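PDB 7NED: urocanate hydratase from Paenibacillus sp. Soil724D2, which probably hydrates thiourocanate, and urocanate as its family does, with NAD+ as cofactor, in bacterial ergothioneine breakdown. Local coordinates for residues A[339-344]-A[448-453]; A[444-449]-A[521-526]. All blocks are in the same frame, centred on the assembly; numbering follows the deposited sequence.

In the fold
Contacts 1 and 2 are both buried, lie with their centres about 5 Å apart, and share one loop, the run between strand 428-441 and helix 459-469. Contact 1 joins that loop to helix 335-344, contact 2 joins it to the end of helix 502-525, and Glu448 and Arg449 belong to both. Their chemistry differs: in contact 1 a buried arginine pairs with backbone carbonyls, whereas contact 2 rests on a methionine, a tyrosine and one bridging water, with the NAD nicotinamide end beyond Ile445. Arg341 connects the two, since its NH2 also bonds to Met446 O. Each also reaches the second subunit at its margin.

Contact 1: residues A[339-344]-A[448-453]; sequences FLRPLF and ERMKDG
Arg341 lays one face of its guanidinium group against the sulfur of Met450, which sits 3.8 Å above the plane and over its centre. The same group points its NH1/NH2 edge at the backbone of the 448-453 loop. There Arg341 NH2 donates to Glu448 O at 2.7 Å, with an N-H...O angle of 155°; the oxygen lies almost exactly in the guanidinium plane, while the donor is tilted 34° from the plane of the carbonyl. Arg341 NH1 adds two weak bonds, to Glu448 O at 3.1 Å and to Arg449 O at 3.0 Å, so that two successive carbonyls face one cation. An extended first torsion (chi1 -171°) sends the side chain from helix 335-344 toward the loop, and a bend at chi3 turns the guanidinium to meet both oxygens. These bonds fix the rotation of the planar group and give the Glu448 carbonyl one sound and one weak bond, the Arg449 carbonyl a weak one. A bend at chi2 brings the Met450 sulfur over the face. Replacing Arg341 by an alanine would probably leave the carbonyls of Glu448 and Arg449 without their charged donor and open a gap beneath the Met450 sulfur.

NH2 also bonds to Met446 O, and NH1 weakly to Tyr528 OH. The carboxylate of Glu448 leads away from the arginine and forms a salt bridge with Arg318. Beyond Met450 the chain reverses in a type I beta turn, closed by Gly453 N donating to Met450 O at 2.9 Å. Here a buried arginine at the end of a helix ties a non-regular loop to the helix through main-chain carbonyls, joining two elements of the urocanase C-terminal region.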
loop_
_atom_site.group_PDB
_atom_site.type_symbol
_atom_site.label_atom_id
_atom_site.label_comp_id
_atom_site.label_asym_id
_atom_site.label_seq_id
_atom_site.Cartn_x
_atom_site.Cartn_y
_atom_site.Cartn_z
ATOM N N PHE A 339 16.289 21.362 3.182
ATOM C CA PHE A 339 16.097 22.122 4.422
ATOM C C PHE A 339 15.568 21.320 5.602
ATOM O O PHE A 339 16.055 21.505 6.727
ATOM C CB PHE A 339 15.167 23.296 4.139
ATOM C CG PHE A 339 15.615 24.126 2.968
ATOM C CD1 PHE A 339 16.912 24.635 2.919
ATOM C CD2 PHE A 339 14.788 24.325 1.895
ATOM C CE1 PHE A 339 17.358 25.368 1.826
ATOM C CE2 PHE A 339 15.204 25.085 0.781
ATOM C CZ PHE A 339 16.491 25.606 0.753
ATOM N N LEU A 340 14.579 20.436 5.398
ATOM C CA LEU A 340 13.909 19.871 6.565
ATOM C C LEU A 340 14.338 18.444 6.902
ATOM O O LEU A 340 14.002 17.954 7.982
ATOM C CB LEU A 340 12.380 19.905 6.379
ATOM C CG LEU A 340 11.748 21.300 6.222
ATOM C CD1 LEU A 340 10.238 21.142 6.190
ATOM C CD2 LEU A 340 12.204 22.232 7.308
ATOM N N ARG A 341 15.103 17.774 6.050
ATOM C CA ARG A 341 15.400 16.374 6.322
ATOM C C ARG A 341 16.120 16.149 7.654
ATOM O O ARG A 341 15.879 15.101 8.271
ATOM C CB ARG A 341 16.195 15.774 5.158
ATOM C CG ARG A 341 16.361 14.205 5.289
ATOM C CD ARG A 341 16.814 13.598 3.969
ATOM N NE ARG A 341 15.746 13.613 2.973
ATOM C CZ ARG A 341 15.934 13.511 1.664
ATOM N NH1 ARG A 341 17.169 13.360 1.181
ATOM N NH2 ARG A 341 14.875 13.468 0.849
ATOM N N PRO A 342 16.951 17.058 8.175
ATOM C CA PRO A 342 17.511 16.805 9.510
ATOM C C PRO A 342 16.445 16.694 10.577
ATOM O O PRO A 342 16.650 15.972 11.557
ATOM C CB PRO A 342 18.425 18.020 9.738
ATOM C CG PRO A 342 18.862 18.371 8.362
ATOM C CD PRO A 342 17.634 18.184 7.514
ATOM N N LEU A 343 15.294 17.371 10.413
ATOM C CA LEU A 343 14.195 17.175 11.350
ATOM C C LEU A 343 13.539 15.808 11.142
ATOM O O LEU A 343 13.316 15.045 12.093
ATOM C CB LEU A 343 13.177 18.292 11.146
ATOM C CG LEU A 343 13.709 19.720 11.426
ATOM C CD1 LEU A 343 12.654 20.742 11.113
ATOM C CD2 LEU A 343 14.142 19.813 12.890
ATOM N N PHE A 344 13.188 15.494 9.898
ATOM C CA PHE A 344 12.575 14.207 9.616
ATOM C C PHE A 344 13.437 13.057 10.126
ATOM O O PHE A 344 12.908 12.033 10.579
ATOM C CB PHE A 344 12.337 14.055 8.106
ATOM C CG PHE A 344 11.413 15.106 7.524
ATOM C CD1 PHE A 344 10.356 15.608 8.263
ATOM C CD2 PHE A 344 11.596 15.569 6.231
ATOM C CE1 PHE A 344 9.491 16.555 7.717
ATOM C CE2 PHE A 344 10.727 16.511 5.679
ATOM C CZ PHE A 344 9.687 17.015 6.444
ATOM N N GLU A 448 13.235 12.468 -2.004
ATOM C CA GLU A 448 14.125 12.765 -3.109
ATOM C C GLU A 448 15.575 12.673 -2.641
ATOM O O GLU A 448 15.955 13.283 -1.638
ATOM C CB GLU A 448 13.831 14.163 -3.646
ATOM C CG GLU A 448 14.684 14.500 -4.846
ATOM C CD GLU A 448 14.210 15.762 -5.526
ATOM O OE1 GLU A 448 12.972 15.969 -5.641
ATOM O OE2 GLU A 448 15.071 16.564 -5.932
ATOM N N ARG A 449 16.379 11.887 -3.354
ATOM C CA ARG A 449 17.821 11.786 -3.106
ATOM C C ARG A 449 18.104 11.334 -1.671
ATOM O O ARG A 449 18.842 11.970 -0.906
ATOM C CB ARG A 449 18.519 13.105 -3.452
ATOM C CG ARG A 449 18.447 13.365 -4.967
ATOM C CD ARG A 449 19.179 14.599 -5.459
ATOM N NE ARG A 449 20.347 14.820 -4.645
ATOM C CZ ARG A 449 20.660 15.986 -4.110
ATOM N NH1 ARG A 449 19.877 17.035 -4.311
ATOM N NH2 ARG A 449 21.757 16.091 -3.378
ATOM N N MET A 450 17.505 10.205 -1.303
ATOM C CA MET A 450 17.840 9.619 -0.023
ATOM C C MET A 450 19.289 9.160 -0.063
ATOM O O MET A 450 19.790 8.734 -1.111
ATOM C CB MET A 450 16.941 8.404 0.292
ATOM C CG MET A 450 15.495 8.792 0.374
ATOM S SD MET A 450 15.166 9.741 1.877
ATOM C CE MET A 450 15.241 8.444 3.103
ATOM N N LYS A 451 19.928 9.177 1.108
ATOM C CA LYS A 451 21.344 8.816 1.217
ATOM C C LYS A 451 21.625 7.436 0.617
ATOM O O LYS A 451 22.654 7.223 -0.049
ATOM C CB LYS A 451 21.777 8.855 2.690
ATOM C CG LYS A 451 23.283 8.847 2.897
ATOM C CD LYS A 451 23.629 8.579 4.361
ATOM C CE LYS A 451 25.075 8.926 4.731
ATOM N NZ LYS A 451 25.213 10.295 5.391
ATOM N N ASP A 452 20.725 6.484 0.828
ATOM C CA ASP A 452 20.939 5.122 0.329
ATOM C C ASP A 452 20.251 4.846 -0.990
ATOM O O ASP A 452 20.287 3.712 -1.460
ATOM C CB ASP A 452 20.471 4.100 1.361
ATOM C CG ASP A 452 18.989 4.174 1.594
ATOM O OD1 ASP A 452 18.358 5.182 1.167
ATOM O OD2 ASP A 452 18.440 3.239 2.195
ATOM N N GLY A 453 19.633 5.849 -1.609
ATOM C CA GLY A 453 18.976 5.635 -2.877
ATOM C C GLY A 453 17.612 5.003 -2.775
ATOM O O GLY A 453 17.100 4.500 -3.778
#

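Contact 2: residues A[444-449]-A[521-526]; sequences NIMTER and LRYADA. With NAD (nicotinamide-adenine-dinucleotide), chain C.
Met446 meets the phenol end of Tyr523 by way of a bent side chain. From CB the chain runs on to CG, set beside its own carbonyl carbon (chi1 -178°) and 4.0 Å from Tyr523 OH. A bend at chi2 then carries it through SD, and the terminal CE comes to 3.5 Å from Tyr523 OH and 4.5 Å from Tyr523 CZ, approaching the ring obliquely. Thr447 CG2 touches the same hydroxyl more loosely, at 4.4 Å. A water is hydrogen-bonded to Tyr523 OH at 2.8 Å; this water donates to Met446 O and so links loop and helix where no direct hydrogen bond joins them. On the tyrosine itself, Arg522 CD lies over one ring face, offset toward the rim.

One residue earlier, Ile445 CG2 stands 3.6 Å from O7N of the NAD carboxamide, placing the loop between cofactor and helix. Thr447 OG1 is bonded to Asp455 O and His442 N. Around this pair, Leu435 and Met440 of strand 428-441 pack on Met446, Phe344 of helix 335-344 also touches it, and Ser531 of helix 529-538 lies against Tyr523.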
loop_
_atom_site.group_PDB
_atom_site.type_symbol
_atom_site.label_atom_id
_atom_site.label_comp_id
_atom_site.label_asym_id
_atom_site.label_seq_id
_atom_site.Cartn_x
_atom_site.Cartn_y
_atom_site.Cartn_z
ATOM N N ASN A 444 10.142 12.807 -5.538
ATOM C CA ASN A 444 10.431 14.207 -5.855
ATOM C C ASN A 444 9.900 15.144 -4.785
ATOM O O ASN A 444 9.830 16.362 -5.009
ATOM C CB ASN A 444 9.877 14.582 -7.236
ATOM C CG ASN A 444 10.498 13.763 -8.340
ATOM O OD1 ASN A 444 11.644 13.340 -8.235
ATOM N ND2 ASN A 444 9.747 13.521 -9.390
ATOM N N ILE A 445 9.546 14.617 -3.614
ATOM C CA ILE A 445 9.245 15.475 -2.480
ATOM C C ILE A 445 9.926 14.842 -1.277
ATOM O O ILE A 445 11.149 14.942 -1.121
ATOM C CB ILE A 445 7.720 15.676 -2.279
ATOM C CG1 ILE A 445 7.097 16.318 -3.508
ATOM C CG2 ILE A 445 7.418 16.568 -1.064
ATOM C CD1 ILE A 445 5.629 16.685 -3.350
ATOM N N MET A 446 9.166 14.116 -0.465
ATOM C CA MET A 446 9.691 13.655 0.820
ATOM C C MET A 446 11.004 12.905 0.684
ATOM O O MET A 446 11.941 13.129 1.466
ATOM C CB MET A 446 8.673 12.750 1.527
ATOM C CG MET A 446 9.177 12.306 2.884
ATOM S SD MET A 446 8.979 13.664 4.087
ATOM C CE MET A 446 9.356 12.875 5.646
ATOM N N THR A 447 11.080 11.949 -0.263
ATOM C CA THR A 447 12.210 11.025 -0.314
ATOM C C THR A 447 13.093 11.226 -1.561
ATOM O O THR A 447 13.677 10.273 -2.106
ATOM C CB THR A 447 11.692 9.586 -0.197
ATOM O OG1 THR A 447 10.703 9.327 -1.202
ATOM C CG2 THR A 447 11.036 9.393 1.178
ATOM N N GLU A 448 13.235 12.468 -2.004
ATOM C CA GLU A 448 14.125 12.765 -3.109
ATOM C C GLU A 448 15.575 12.673 -2.641
ATOM O O GLU A 448 15.955 13.283 -1.638
ATOM C CB GLU A 448 13.831 14.163 -3.646
ATOM C CG GLU A 448 14.684 14.500 -4.846
ATOM C CD GLU A 448 14.210 15.762 -5.526
ATOM O OE1 GLU A 448 12.972 15.969 -5.641
ATOM O OE2 GLU A 448 15.071 16.564 -5.932
ATOM N N ARG A 449 16.379 11.887 -3.354
ATOM C CA ARG A 449 17.821 11.786 -3.106
ATOM C C ARG A 449 18.104 11.334 -1.671
ATOM O O ARG A 449 18.842 11.970 -0.906
ATOM C CB ARG A 449 18.519 13.105 -3.452
ATOM C CG ARG A 449 18.447 13.365 -4.967
ATOM C CD ARG A 449 19.179 14.599 -5.459
ATOM N NE ARG A 449 20.347 14.820 -4.645
ATOM C CZ ARG A 449 20.660 15.986 -4.110
ATOM N NH1 ARG A 449 19.877 17.035 -4.311
ATOM N NH2 ARG A 449 21.757 16.091 -3.378
ATOM N N LEU A 521 13.633 5.032 12.670
ATOM C CA LEU A 521 14.327 3.878 12.102
ATOM C C LEU A 521 14.359 3.933 10.589
ATOM O O LEU A 521 15.305 3.420 9.981
ATOM C CB LEU A 521 13.700 2.558 12.556
ATOM C CG LEU A 521 13.804 2.199 14.031
ATOM C CD1 LEU A 521 13.518 0.732 14.253
ATOM C CD2 LEU A 521 15.237 2.515 14.509
ATOM N N ARG A 522 13.345 4.539 9.950
ATOM C CA ARG A 522 13.380 4.625 8.489
ATOM C C ARG A 522 14.586 5.432 8.018
ATOM O O ARG A 522 15.239 5.066 7.033
ATOM C CB ARG A 522 12.074 5.243 7.963
ATOM C CG ARG A 522 11.921 5.174 6.475
ATOM C CD ARG A 522 12.457 6.446 5.777
ATOM N NE ARG A 522 12.397 6.234 4.347
ATOM C CZ ARG A 522 13.330 5.593 3.657
ATOM N NH1 ARG A 522 14.412 5.116 4.277
ATOM N NH2 ARG A 522 13.184 5.418 2.344
ATOM N N TYR A 523 14.871 6.559 8.682
ATOM C CA TYR A 523 16.039 7.356 8.333
ATOM C C TYR A 523 17.317 6.714 8.860
ATOM O O TYR A 523 18.356 6.790 8.202
ATOM C CB TYR A 523 15.869 8.818 8.833
ATOM C CG TYR A 523 14.916 9.501 7.895
ATOM C CD1 TYR A 523 15.388 10.124 6.754
ATOM C CD2 TYR A 523 13.530 9.358 8.051
ATOM C CE1 TYR A 523 14.517 10.659 5.810
ATOM C CE2 TYR A 523 12.646 9.889 7.106
ATOM C CZ TYR A 523 13.150 10.526 5.987
ATOM O OH TYR A 523 12.310 11.078 5.042
ATOM N N ALA A 524 17.258 6.047 10.010
ATOM C CA ALA A 524 18.437 5.310 10.465
ATOM C C ALA A 524 18.835 4.247 9.451
ATOM O O ALA A 524 20.016 4.116 9.104
ATOM C CB ALA A 524 18.172 4.670 11.827
ATOM N N ASP A 525 17.843 3.504 8.927
ATOM C CA ASP A 525 18.112 2.491 7.922
ATOM C C ASP A 525 18.778 3.086 6.701
ATOM O O ASP A 525 19.596 2.426 6.057
ATOM C CB ASP A 525 16.822 1.805 7.495
ATOM C CG ASP A 525 17.073 0.703 6.495
ATOM O OD1 ASP A 525 17.469 -0.395 6.959
ATOM O OD2 ASP A 525 16.913 0.940 5.265
ATOM N N ALA A 526 18.416 4.314 6.334
ATOM C CA ALA A 526 19.034 4.884 5.148
ATOM C C ALA A 526 20.426 5.437 5.422
ATOM O O ALA A 526 21.072 5.930 4.491
ATOM C CB ALA A 526 18.158 5.988 4.551
HETATM P PA NAD C . -5.206 25.194 -3.613
HETATM O O1A NAD C . -5.579 24.656 -4.992
HETATM O O2A NAD C . -6.145 25.484 -2.513
HETATM O O5B NAD C . -4.637 26.745 -3.992
HETATM C C5B NAD C . -3.848 26.803 -5.111
HETATM C C4B NAD C . -3.730 28.369 -5.410
HETATM O O4B NAD C . -2.979 28.645 -6.559
HETATM C C3B NAD C . -5.209 28.793 -5.689
HETATM O O3B NAD C . -5.530 29.886 -4.934
HETATM C C2B NAD C . -5.174 29.150 -7.207
HETATM O O2B NAD C . -5.947 30.249 -7.525
HETATM C C1B NAD C . -3.726 29.619 -7.314
HETATM N N9A NAD C . -3.153 29.527 -8.657
HETATM C C8A NAD C . -3.328 28.549 -9.631
HETATM N N7A NAD C . -2.658 28.789 -10.731
HETATM C C5A NAD C . -1.979 29.972 -10.472
HETATM C C6A NAD C . -1.102 30.762 -11.250
HETATM N N6A NAD C . -0.746 30.396 -12.502
HETATM N N1A NAD C . -0.575 31.905 -10.728
HETATM C C2A NAD C . -0.992 32.234 -9.480
HETATM N N3A NAD C . -1.811 31.591 -8.632
HETATM C C4A NAD C . -2.295 30.453 -9.172
HETATM O O3 NAD C . -3.925 24.329 -3.352
HETATM P PN NAD C . -3.275 24.288 -1.896
HETATM O O1N NAD C . -3.878 23.450 -0.807
HETATM O O2N NAD C . -2.734 25.672 -1.605
HETATM O O5D NAD C . -1.803 23.426 -2.145
HETATM C C5D NAD C . -0.964 24.010 -3.156
HETATM C C4D NAD C . 0.203 23.093 -3.400
HETATM O O4D NAD C . 0.809 22.699 -2.183
HETATM C C3D NAD C . -0.501 21.753 -3.968
HETATM O O3D NAD C . 0.237 21.207 -5.055
HETATM C C2D NAD C . -0.439 20.756 -2.754
HETATM O O2D NAD C . -0.227 19.441 -3.072
HETATM C C1D NAD C . 0.962 21.309 -2.342
HETATM N N1N NAD C . 1.586 20.761 -1.129
HETATM C C2N NAD C . 1.993 19.457 -1.330
HETATM C C3N NAD C . 2.671 18.761 -0.342
HETATM C C7N NAD C . 3.020 17.297 -0.648
HETATM O O7N NAD C . 3.957 16.690 -0.130
HETATM N N7N NAD C . 2.177 16.614 -1.508
HETATM C C4N NAD C . 2.939 19.454 0.846
HETATM C C5N NAD C . 2.524 20.776 0.997
HETATM C C6N NAD C . 1.845 21.453 -0.031
HETATM O O HOH W 1 13.031 13.565 3.972
#